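PDB 6TRI: MOR from Lactococcus phage TP901-1, which is a small helical phage protein of the helix-turn-helix clan that probably acts in the lysis-lysogeny switch, here bound to a second protein chain. Local coordinates for residues Q62-P65 with K66-N70. Numbering follows the deposited sequence.
Sequences QDIP and KYFFN
The side chains of Ile64, on the short, weakly bonded C-terminal helix 64-68, and Phe69, just after it, lie side by side and point the same way; this helix closes the small all-helical helix-turn-helix-type fold. From Phe69 CB the side chain starts 3.5 Å from Pro65 O. CD2 then runs past the backbone, 3.6 Å from Ile64 O and close to Pro65 CA, both of which sit at the ring edge. CE2 ends the run against Ile64 CG2, a 3.6 Å contact with the methyl in the ring plane, so the phenyl meets isoleucine by its rim. This methyl lies anti to the backbone N, with chi1 of Ile64 at -72°, and the same torsion sets CG1 beside that N. Phe68 CD2 also approaches CG2, less closely, the two side chains crossing at a slant. Ile64 and both phenylalanines also touch helix 47-57, and Phe68 meets Trp45 edge-to-face; Ile64 packs against an aromatic residue of the other protein chain as well.

Ile64 O is gripped twice: Phe68 N donates over 3.0 Å, nearly in line with the carbonyl, whereas Tyr67 N comes from above the carbonyl plane. Asp63 O takes Lys66 N at 2.9 Å in an i to i+3 (3-10 type) turn and Tyr67 N only weakly, so i+3 and i+4 bonds are mixed along this turn. The Tyr67 ring swings back beside it, where it also reaches helix 8-17; its CD2 approaches Asp63 O, and its CE2 rests 3.6 Å from Asp63 CB.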
loop_
_atom_site.group_PDB
_atom_site.type_symbol
_atom_site.label_atom_id
_atom_site.label_comp_id
_atom_site.label_asym_id
_atom_site.label_seq_id
_atom_site.Cartn_x
_atom_site.Cartn_y
_atom_site.Cartn_z
ATOM N N GLN B 62 -6.868 1.302 -10.340
ATOM C CA GLN B 62 -5.685 1.069 -11.161
ATOM C C GLN B 62 -4.711 2.244 -11.097
ATOM O O GLN B 62 -3.552 2.120 -11.492
ATOM C CB GLN B 62 -6.092 0.799 -12.607
ATOM C CG GLN B 62 -7.154 -0.276 -12.741
ATOM C CD GLN B 62 -7.456 -0.621 -14.181
ATOM O OE1 GLN B 62 -6.561 -0.658 -15.025
ATOM N NE2 GLN B 62 -8.726 -0.874 -14.471
ATOM N N ASP B 63 -5.185 3.378 -10.591
ATOM C CA ASP B 63 -4.362 4.578 -10.484
ATOM C C ASP B 63 -3.664 4.669 -9.132
ATOM O O ASP B 63 -2.874 5.583 -8.893
ATOM C CB ASP B 63 -5.209 5.833 -10.705
ATOM C CG ASP B 63 -5.673 5.983 -12.139
ATOM O OD1 ASP B 63 -4.953 5.528 -13.053
ATOM O OD2 ASP B 63 -6.759 6.563 -12.352
ATOM N N ILE B 64 -3.962 3.719 -8.252
ATOM C CA ILE B 64 -3.411 3.712 -6.898
ATOM C C ILE B 64 -1.872 3.748 -6.837
ATOM O O ILE B 64 -1.315 4.463 -6.000
ATOM C CB ILE B 64 -3.932 2.492 -6.106
ATOM C CG1 ILE B 64 -5.408 2.688 -5.766
ATOM C CG2 ILE B 64 -3.136 2.289 -4.828
ATOM C CD1 ILE B 64 -5.996 1.558 -4.968
ATOM N N PRO B 65 -1.173 2.998 -7.718
ATOM C CA PRO B 65 0.291 3.135 -7.689
ATOM C C PRO B 65 0.791 4.559 -7.958
ATOM O O PRO B 65 1.868 4.928 -7.491
ATOM C CB PRO B 65 0.749 2.189 -8.803
ATOM C CG PRO B 65 -0.309 1.156 -8.863
ATOM C CD PRO B 65 -1.591 1.892 -8.600
ATOM N N LYS B 66 0.012 5.346 -8.692
ATOM C CA LYS B 66 0.423 6.701 -9.032
ATOM C C LYS B 66 0.053 7.695 -7.937
ATOM O O LYS B 66 0.594 8.801 -7.881
ATOM C CB LYS B 66 -0.201 7.128 -10.360
ATOM C CG LYS B 66 0.772 7.833 -11.289
ATOM C CD LYS B 66 1.978 6.951 -11.581
ATOM C CE LYS B 66 3.182 7.774 -12.012
ATOM N NZ LYS B 66 4.470 7.108 -11.668
ATOM N N TYR B 67 -0.862 7.297 -7.062
ATOM C CA TYR B 67 -1.333 8.185 -6.006
ATOM C C TYR B 67 -0.591 7.988 -4.684
ATOM O O TYR B 67 -0.320 8.955 -3.974
ATOM C CB TYR B 67 -2.835 7.996 -5.783
ATOM C CG TYR B 67 -3.701 8.747 -6.767
ATOM C CD1 TYR B 67 -3.788 10.130 -6.725
ATOM C CD2 TYR B 67 -4.441 8.074 -7.730
ATOM C CE1 TYR B 67 -4.578 10.826 -7.620
ATOM C CE2 TYR B 67 -5.238 8.762 -8.630
ATOM C CZ TYR B 67 -5.301 10.140 -8.569
ATOM O OH TYR B 67 -6.089 10.836 -9.457
ATOM N N PHE B 68 -0.260 6.742 -4.358
ATOM C CA PHE B 68 0.303 6.431 -3.048
ATOM C C PHE B 68 1.688 5.793 -3.114
ATOM O O PHE B 68 2.375 5.695 -2.098
ATOM C CB PHE B 68 -0.641 5.503 -2.278
ATOM C CG PHE B 68 -2.014 6.072 -2.063
ATOM C CD1 PHE B 68 -2.297 6.828 -0.938
ATOM C CD2 PHE B 68 -3.024 5.847 -2.983
ATOM C CE1 PHE B 68 -3.560 7.355 -0.737
ATOM C CE2 PHE B 68 -4.289 6.371 -2.788
ATOM C CZ PHE B 68 -4.557 7.126 -1.665
ATOM N N PHE B 69 2.104 5.362 -4.299
ATOM C CA PHE B 69 3.357 4.623 -4.414
ATOM C C PHE B 69 4.295 5.205 -5.466
ATOM O O PHE B 69 5.040 4.475 -6.118
ATOM C CB PHE B 69 3.062 3.154 -4.716
ATOM C CG PHE B 69 2.166 2.504 -3.701
ATOM C CD1 PHE B 69 2.696 1.934 -2.556
ATOM C CD2 PHE B 69 0.794 2.480 -3.884
ATOM C CE1 PHE B 69 1.873 1.342 -1.615
ATOM C CE2 PHE B 69 -0.034 1.893 -2.947
ATOM C CZ PHE B 69 0.506 1.322 -1.810
ATOM N N ASN B 70 4.261 6.524 -5.613
ATOM C CA ASN B 70 5.141 7.214 -6.544
ATOM C C ASN B 70 6.365 7.767 -5.820
ATOM O O ASN B 70 6.286 8.793 -5.146
ATOM C CB ASN B 70 4.383 8.337 -7.259
ATOM C CG ASN B 70 5.210 9.015 -8.333
ATOM O OD1 ASN B 70 6.160 8.438 -8.860
ATOM N ND2 ASN B 70 4.850 10.251 -8.663
#